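Side-chain contacts in Hth-type dhaklm operon transcriptional activator DHAS (Lactococcus lactis, PDB 2IU5), which activates transcription of the dhaKLM operon when complexed with DhaQ and triggered by dihydroxyacetone, binding an inverted repeat that overlaps the promoter: residues A[18-21]-A[22-26]; A[105-108]-A[109-112]; A[142-145]-A[146-150]. The protein carries 1 engineered substitution. All coordinates share one frame; numbering follows the deposited sequence.

How the contacts relate
Contacts 1 and 3 are i to i+4 contacts within single helices, 13-28 and 139-163, whereas contact 2 is a turn whose bonds span one to three residues and which joins helix 97-106 to helix 110-132. Contact 1 is partly buried, with a salt bridge on its exposed flank and apolar residues facing the other helices of the DNA-binding domain and helix 97-106. Contact 2 is a surface contact, dominated by capping and lysine-amide hydrogen bonds. Contact 3 is buried, and its polar side chains bond within the helix, to helix 171-183 and to the second subunit. The centres of contacts 1 and 3 lie about 33 Å apart, on opposite sides of the chain's centre.

Contact 1 (A[18-21]-A[22-26])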
loop_
_atom_site.group_PDB
_atom_site.type_symbol
_atom_site.label_atom_id
_atom_site.label_comp_id
_atom_site.label_asym_id
_atom_site.label_seq_id
_atom_site.Cartn_x
_atom_site.Cartn_y
_atom_site.Cartn_z
ATOM N N ILE A 18 30.292 -11.763 -4.512
ATOM C CA ILE A 18 29.840 -11.280 -5.820
ATOM C C ILE A 18 28.683 -10.292 -5.628
ATOM O O ILE A 18 28.664 -9.221 -6.220
ATOM C CB ILE A 18 29.409 -12.466 -6.693
ATOM C CG1 ILE A 18 30.628 -13.319 -7.058
ATOM C CG2 ILE A 18 28.744 -11.967 -7.958
ATOM C CD1 ILE A 18 30.212 -14.663 -7.663
ATOM N N ALA A 19 27.711 -10.641 -4.794
ATOM C CA ALA A 19 26.590 -9.737 -4.530
ATOM C C ALA A 19 27.010 -8.386 -3.938
ATOM O O ALA A 19 26.497 -7.310 -4.321
ATOM C CB ALA A 19 25.596 -10.414 -3.575
ATOM N N LYS A 20 27.938 -8.427 -2.996
ATOM C CA LYS A 20 28.452 -7.189 -2.404
ATOM C C LYS A 20 29.092 -6.297 -3.464
ATOM O O LYS A 20 28.866 -5.082 -3.490
ATOM C CB LYS A 20 29.433 -7.480 -1.268
ATOM C CG LYS A 20 29.878 -6.245 -0.507
ATOM C CD LYS A 20 28.654 -5.459 -0.029
ATOM C CE LYS A 20 29.004 -4.411 1.040
ATOM N NZ LYS A 20 29.669 -3.229 0.416
ATOM N N ALA A 21 29.890 -6.916 -4.326
ATOM C CA ALA A 21 30.477 -6.189 -5.449
ATOM C C ALA A 21 29.423 -5.504 -6.319
ATOM O O ALA A 21 29.545 -4.316 -6.656
ATOM C CB ALA A 21 31.340 -7.123 -6.270
ATOM N N PHE A 22 28.387 -6.262 -6.681
ATOM C CA PHE A 22 27.303 -5.699 -7.486
ATOM C C PHE A 22 26.618 -4.544 -6.769
ATOM O O PHE A 22 26.372 -3.485 -7.357
ATOM C CB PHE A 22 26.313 -6.782 -7.805
ATOM C CG PHE A 22 25.218 -6.344 -8.718
ATOM C CD1 PHE A 22 25.497 -5.831 -9.967
ATOM C CD2 PHE A 22 23.891 -6.453 -8.316
ATOM C CE1 PHE A 22 24.480 -5.426 -10.836
ATOM C CE2 PHE A 22 22.862 -6.049 -9.171
ATOM C CZ PHE A 22 23.164 -5.536 -10.434
ATOM N N LYS A 23 26.309 -4.752 -5.490
ATOM C CA LYS A 23 25.604 -3.701 -4.717
ATOM C C LYS A 23 26.474 -2.442 -4.661
ATOM O O LYS A 23 25.971 -1.318 -4.777
ATOM C CB LYS A 23 25.201 -4.203 -3.332
ATOM C CG LYS A 23 24.016 -5.146 -3.426
ATOM C CD LYS A 23 23.443 -5.523 -2.056
ATOM C CE LYS A 23 24.231 -6.644 -1.439
ATOM N NZ LYS A 23 23.723 -6.940 -0.042
ATOM N N ASP A 24 27.781 -2.612 -4.480
ATOM C CA ASP A 24 28.722 -1.499 -4.521
ATOM C C ASP A 24 28.701 -0.749 -5.863
ATOM O O ASP A 24 28.640 0.489 -5.886
ATOM C CB ASP A 24 30.134 -1.971 -4.177
ATOM C CG ASP A 24 30.293 -2.346 -2.693
ATOM O OD1 ASP A 24 29.360 -2.103 -1.889
ATOM O OD2 ASP A 24 31.364 -2.891 -2.336
ATOM N N LEU A 25 28.746 -1.478 -6.975
ATOM C CA LEU A 25 28.695 -0.824 -8.288
ATOM C C LEU A 25 27.360 -0.112 -8.530
ATOM O O LEU A 25 27.320 0.932 -9.178
ATOM C CB LEU A 25 28.986 -1.858 -9.373
ATOM C CG LEU A 25 30.433 -2.364 -9.337
ATOM C CD1 LEU A 25 30.551 -3.722 -9.998
ATOM C CD2 LEU A 25 31.409 -1.388 -9.986
ATOM N N MET A 26 26.268 -0.674 -8.005
ATOM C CA MET A 26 24.930 -0.058 -8.181
ATOM C C MET A 26 24.783 1.262 -7.429
ATOM O O MET A 26 23.870 2.034 -7.675
ATOM C CB MET A 26 23.822 -1.025 -7.730
ATOM C CG MET A 26 23.599 -2.197 -8.662
ATOM S SD MET A 26 22.609 -1.689 -10.081
ATOM C CE MET A 26 20.925 -1.780 -9.439
#
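Lys20 folds its chain over Asp24, one helical turn on, and the two side chains cross obliquely on the exposed flank of helix 13-28. The lysine leaves with CG anti to its backbone N (chi1 -173°) and then bends at chi2 and chi4, which turns the ammonium back onto the carboxylate. Lys20 NZ meets Asp24 OD1 at 2.6 Å, on the syn lone pair, and lies 3.2 Å from Asp24 OD2. This salt bridge runs beside the backbone bond of the same pair, in which Asp24 N donates to Lys20 O at 2.9 Å. In this first helix of the TetR-type DNA-binding domain the opposite flank is apolar: Phe22 reaches Ile39 of helix 36-43, Leu60 of helix 57-73 and Phe99 of helix 97-106. Met26 CG sits over one face of the Phe22 ring, 3.8 Å above its plane and toward the rim. Lys23 lays its aliphatic part along Ala19, CG lying 3.4 Å from Ala19 O, while its ammonium continues to a salt bridge with Asp68. Leu25 CG, likewise, sits 3.4 Å from Ala21 O, the carbonyl that accepts from Leu25 N.

Contact 2 (A[105-108]-A[109-112]); sequences VIDK and NFEH
Asp107 supplies the capping bond of this turn: its OD1 accepts from Asn109 N at 2.9 Å. The donor comes from above the carboxylate plane, 46° out of it, and the bond is bent (N-H...O 141°). With CG anti to the backbone N (chi1 179°), the carboxylate is carried forward over the amides that follow. The main chain adds a second hydrogen bond, from Phe110 N to Asp107 O at 3.1 Å, closing a type I beta turn from Asp107 to Phe110. Here helix 97-106 gives way to helix 110-132 in the C-terminal region of this TetR-family regulator, Asp107 being the first residue to leave helical geometry. A water extends the backbone link, donating to Asp107 O and accepting weakly from Glu111 N. Among side chains, Lys108 and Asn109 lie side by side and point the same way; the lysine bends at chi3 and chi4, and its NZ donates to Asn109 OD1 at 2.7 Å from above the amide carbonyl plane. Van der Waals contact is sparser: Asp107 OD2 stands 3.8 Å from Phe110 CB and near the plane of the ring, at its edge. That ring turns inward to meet Phe104 edge-to-face and also touches Phe65.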
loop_
_atom_site.group_PDB
_atom_site.type_symbol
_atom_site.label_atom_id
_atom_site.label_comp_id
_atom_site.label_asym_id
_atom_site.label_seq_id
_atom_site.Cartn_x
_atom_site.Cartn_y
_atom_site.Cartn_z
ATOM N N VAL A 105 12.693 1.341 -10.736
ATOM C CA VAL A 105 12.639 1.762 -12.147
ATOM C C VAL A 105 12.742 0.587 -13.125
ATOM O O VAL A 105 11.960 0.510 -14.084
ATOM C CB VAL A 105 13.720 2.815 -12.479
ATOM C CG1 VAL A 105 13.766 3.073 -13.991
ATOM C CG2 VAL A 105 13.436 4.110 -11.738
ATOM N N ILE A 106 13.696 -0.308 -12.881
ATOM C CA ILE A 106 14.027 -1.420 -13.777
ATOM C C ILE A 106 13.029 -2.570 -13.754
ATOM O O ILE A 106 12.811 -3.224 -14.777
ATOM C CB ILE A 106 15.384 -2.047 -13.439
ATOM C CG1 ILE A 106 16.531 -1.054 -13.592
ATOM C CG2 ILE A 106 15.632 -3.253 -14.317
ATOM C CD1 ILE A 106 17.649 -1.309 -12.590
ATOM N N ASP A 107 12.426 -2.827 -12.598
ATOM C CA ASP A 107 11.676 -4.070 -12.399
ATOM C C ASP A 107 10.270 -3.754 -11.914
ATOM O O ASP A 107 10.048 -3.481 -10.739
ATOM C CB ASP A 107 12.398 -5.004 -11.430
ATOM C CG ASP A 107 11.636 -6.304 -11.168
ATOM O OD1 ASP A 107 10.578 -6.526 -11.798
ATOM O OD2 ASP A 107 12.106 -7.105 -10.324
ATOM N N LYS A 108 9.323 -3.799 -12.845
ATOM C CA LYS A 108 7.932 -3.459 -12.569
ATOM C C LYS A 108 7.291 -4.422 -11.569
ATOM O O LYS A 108 6.309 -4.073 -10.911
ATOM C CB LYS A 108 7.119 -3.488 -13.867
ATOM C CG LYS A 108 7.088 -4.857 -14.553
ATOM C CD LYS A 108 5.842 -5.029 -15.413
ATOM C CE LYS A 108 4.798 -5.922 -14.734
ATOM N NZ LYS A 108 4.382 -5.456 -13.376
ATOM N N ASN A 109 7.843 -5.625 -11.456
ATOM C CA ASN A 109 7.287 -6.629 -10.558
ATOM C C ASN A 109 7.894 -6.572 -9.165
ATOM O O ASN A 109 7.472 -7.292 -8.256
ATOM C CB ASN A 109 7.449 -8.038 -11.129
ATOM C CG ASN A 109 6.451 -8.346 -12.238
ATOM O OD1 ASN A 109 5.386 -7.724 -12.333
ATOM N ND2 ASN A 109 6.795 -9.315 -13.086
ATOM N N PHE A 110 8.891 -5.715 -8.994
ATOM C CA PHE A 110 9.481 -5.592 -7.687
ATOM C C PHE A 110 8.560 -5.134 -6.563
ATOM O O PHE A 110 8.693 -5.608 -5.428
ATOM C CB PHE A 110 10.713 -4.699 -7.702
ATOM C CG PHE A 110 11.440 -4.770 -6.412
ATOM C CD1 PHE A 110 12.151 -5.908 -6.072
ATOM C CD2 PHE A 110 11.411 -3.712 -5.521
ATOM C CE1 PHE A 110 12.827 -5.986 -4.873
ATOM C CE2 PHE A 110 12.088 -3.792 -4.320
ATOM C CZ PHE A 110 12.796 -4.929 -3.993
ATOM N N GLU A 111 7.645 -4.224 -6.863
ATOM C CA GLU A 111 6.735 -3.684 -5.844
ATOM C C GLU A 111 5.984 -4.828 -5.171
ATOM O O GLU A 111 5.725 -4.802 -3.969
ATOM C CB GLU A 111 5.727 -2.727 -6.487
ATOM C CG GLU A 111 4.669 -2.170 -5.536
ATOM C CD GLU A 111 3.723 -1.192 -6.222
ATOM O OE1 GLU A 111 3.914 0.041 -6.084
ATOM O OE2 GLU A 111 2.782 -1.651 -6.904
ATOM N N HIS A 112 5.636 -5.836 -5.955
ATOM C CA HIS A 112 4.877 -6.959 -5.416
ATOM C C HIS A 112 5.743 -7.828 -4.521
ATOM O O HIS A 112 5.315 -8.250 -3.450
ATOM C CB HIS A 112 4.255 -7.767 -6.549
ATOM C CG HIS A 112 3.477 -6.929 -7.513
ATOM N ND1 HIS A 112 2.444 -6.107 -7.115
ATOM C CD2 HIS A 112 3.583 -6.783 -8.855
ATOM C CE1 HIS A 112 1.946 -5.490 -8.175
ATOM N NE2 HIS A 112 2.619 -5.883 -9.243
HETATM O O HOH W 1 8.399 -2.144 -8.950
#

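Contact 3 (A[142-145]-A[146-150]); sequences KSFI and CRYNA
Lys142 begins the run by accepting the backbone N-H of Cys146 on its carbonyl oxygen, and Cys146 CB packs 3.4 Å from Lys142 O. Ser143 grips Arg147 twice: its carbonyl takes the arginine's backbone N-H, and its OG accepts from Arg147 NE at 3.0 Å along a nearly straight path (168°). The hydroxyl lies in the guanidinium plane, at its edge, where the bend at chi3 of Arg147 (-66°) brings NE back toward the serine. A methionine in place of Arg147 has no side-chain N-H to offer and would probably leave Ser143 OG without this donor and Phe144 CD1 without its polar neighbour. The Phe144 ring and the guanidinium stand almost perpendicular, CD1 lying 4.0 Å from Arg147 NH2. On its other flank Phe144 CE2 touches Tyr148 CD1 at 3.7 Å, and the two rings pair obliquely with planes 36° apart. Helix 139-163 here forms part of the dimer interface of the regulator: Tyr148 OH bonds to Asn149 OD1 of the second subunit, and the reciprocal bond joins Asn149 OD1 to Tyr148 OH of that subunit. Ile145 ends the run with a doubly used carbonyl. Asn149 N at 3.1 Å and Asn149 ND2 at 2.9 Å reach Ile145 O from opposite faces of its plane, helping to fix the amide, whose ND2 also bonds to Gln181.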
loop_
_atom_site.group_PDB
_atom_site.type_symbol
_atom_site.label_atom_id
_atom_site.label_comp_id
_atom_site.label_asym_id
_atom_site.label_seq_id
_atom_site.Cartn_x
_atom_site.Cartn_y
_atom_site.Cartn_z
ATOM N N LYS A 142 -5.660 -11.695 12.721
ATOM C CA LYS A 142 -4.222 -11.734 12.451
ATOM C C LYS A 142 -3.879 -11.466 10.982
ATOM O O LYS A 142 -2.944 -10.713 10.672
ATOM C CB LYS A 142 -3.660 -13.124 12.806
ATOM C CG LYS A 142 -3.413 -13.340 14.282
ATOM C CD LYS A 142 -2.737 -14.694 14.500
ATOM C CE LYS A 142 -3.769 -15.769 14.738
ATOM N NZ LYS A 142 -3.211 -17.056 15.278
ATOM N N SER A 143 -4.626 -12.079 10.061
ATOM C CA SER A 143 -4.402 -11.822 8.642
ATOM C C SER A 143 -4.621 -10.339 8.380
ATOM O O SER A 143 -3.842 -9.716 7.691
ATOM C CB SER A 143 -5.336 -12.631 7.741
ATOM O OG SER A 143 -5.182 -12.170 6.400
ATOM N N PHE A 144 -5.688 -9.788 8.933
ATOM C CA PHE A 144 -5.990 -8.392 8.631
ATOM C C PHE A 144 -4.908 -7.466 9.156
ATOM O O PHE A 144 -4.438 -6.579 8.436
ATOM C CB PHE A 144 -7.331 -7.987 9.220
ATOM C CG PHE A 144 -7.775 -6.616 8.804
ATOM C CD1 PHE A 144 -8.457 -6.426 7.612
ATOM C CD2 PHE A 144 -7.506 -5.524 9.607
ATOM C CE1 PHE A 144 -8.869 -5.159 7.224
ATOM C CE2 PHE A 144 -7.922 -4.247 9.218
ATOM C CZ PHE A 144 -8.599 -4.082 8.030
ATOM N N ILE A 145 -4.500 -7.655 10.406
ATOM C CA ILE A 145 -3.480 -6.773 10.989
ATOM C C ILE A 145 -2.191 -6.847 10.159
ATOM O O ILE A 145 -1.503 -5.837 9.902
ATOM C CB ILE A 145 -3.223 -7.099 12.482
ATOM C CG1 ILE A 145 -2.176 -6.128 13.040
ATOM C CG2 ILE A 145 -2.681 -8.486 12.625
ATOM C CD1 ILE A 145 -2.304 -5.943 14.537
ATOM N N CYS A 146 -1.841 -8.053 9.722
ATOM C CA CYS A 146 -0.632 -8.197 8.915
ATOM C C CYS A 146 -0.749 -7.502 7.563
ATOM O O CYS A 146 0.155 -6.776 7.148
ATOM C CB CYS A 146 -0.322 -9.681 8.697
ATOM S SG CYS A 146 0.214 -10.497 10.233
ATOM N N ARG A 147 -1.860 -7.724 6.869
ATOM C CA ARG A 147 -2.005 -7.160 5.543
ATOM C C ARG A 147 -2.122 -5.635 5.608
ATOM O O ARG A 147 -1.564 -4.916 4.772
ATOM C CB ARG A 147 -3.186 -7.776 4.832
ATOM C CG ARG A 147 -2.854 -9.205 4.424
ATOM C CD ARG A 147 -4.001 -9.765 3.599
ATOM N NE ARG A 147 -5.185 -9.887 4.428
ATOM C CZ ARG A 147 -6.296 -9.182 4.255
ATOM N NH1 ARG A 147 -6.365 -8.298 3.269
ATOM N NH2 ARG A 147 -7.330 -9.363 5.065
ATOM N N TYR A 148 -2.843 -5.172 6.615
ATOM C CA TYR A 148 -3.039 -3.725 6.802
ATOM C C TYR A 148 -1.701 -3.038 7.007
ATOM O O TYR A 148 -1.355 -2.091 6.292
ATOM C CB TYR A 148 -3.922 -3.502 8.025
ATOM C CG TYR A 148 -4.402 -2.082 8.331
ATOM C CD1 TYR A 148 -5.644 -1.644 7.890
ATOM C CD2 TYR A 148 -3.613 -1.213 9.068
ATOM C CE1 TYR A 148 -6.082 -0.361 8.173
ATOM C CE2 TYR A 148 -4.030 0.085 9.368
ATOM C CZ TYR A 148 -5.272 0.488 8.912
ATOM O OH TYR A 148 -5.724 1.763 9.187
ATOM N N ASN A 149 -0.940 -3.497 7.991
ATOM C CA ASN A 149 0.349 -2.893 8.273
ATOM C C ASN A 149 1.420 -3.119 7.215
ATOM O O ASN A 149 2.224 -2.219 6.956
ATOM C CB ASN A 149 0.781 -3.282 9.684
ATOM C CG ASN A 149 -0.071 -2.589 10.710
ATOM O OD1 ASN A 149 0.140 -1.411 10.966
ATOM N ND2 ASN A 149 -1.033 -3.296 11.288
ATOM N N ALA A 150 1.450 -4.297 6.601
ATOM C CA ALA A 150 2.421 -4.545 5.536
ATOM C C ALA A 150 2.186 -3.525 4.418
ATOM O O ALA A 150 3.144 -2.959 3.847
ATOM C CB ALA A 150 2.259 -5.972 5.045
#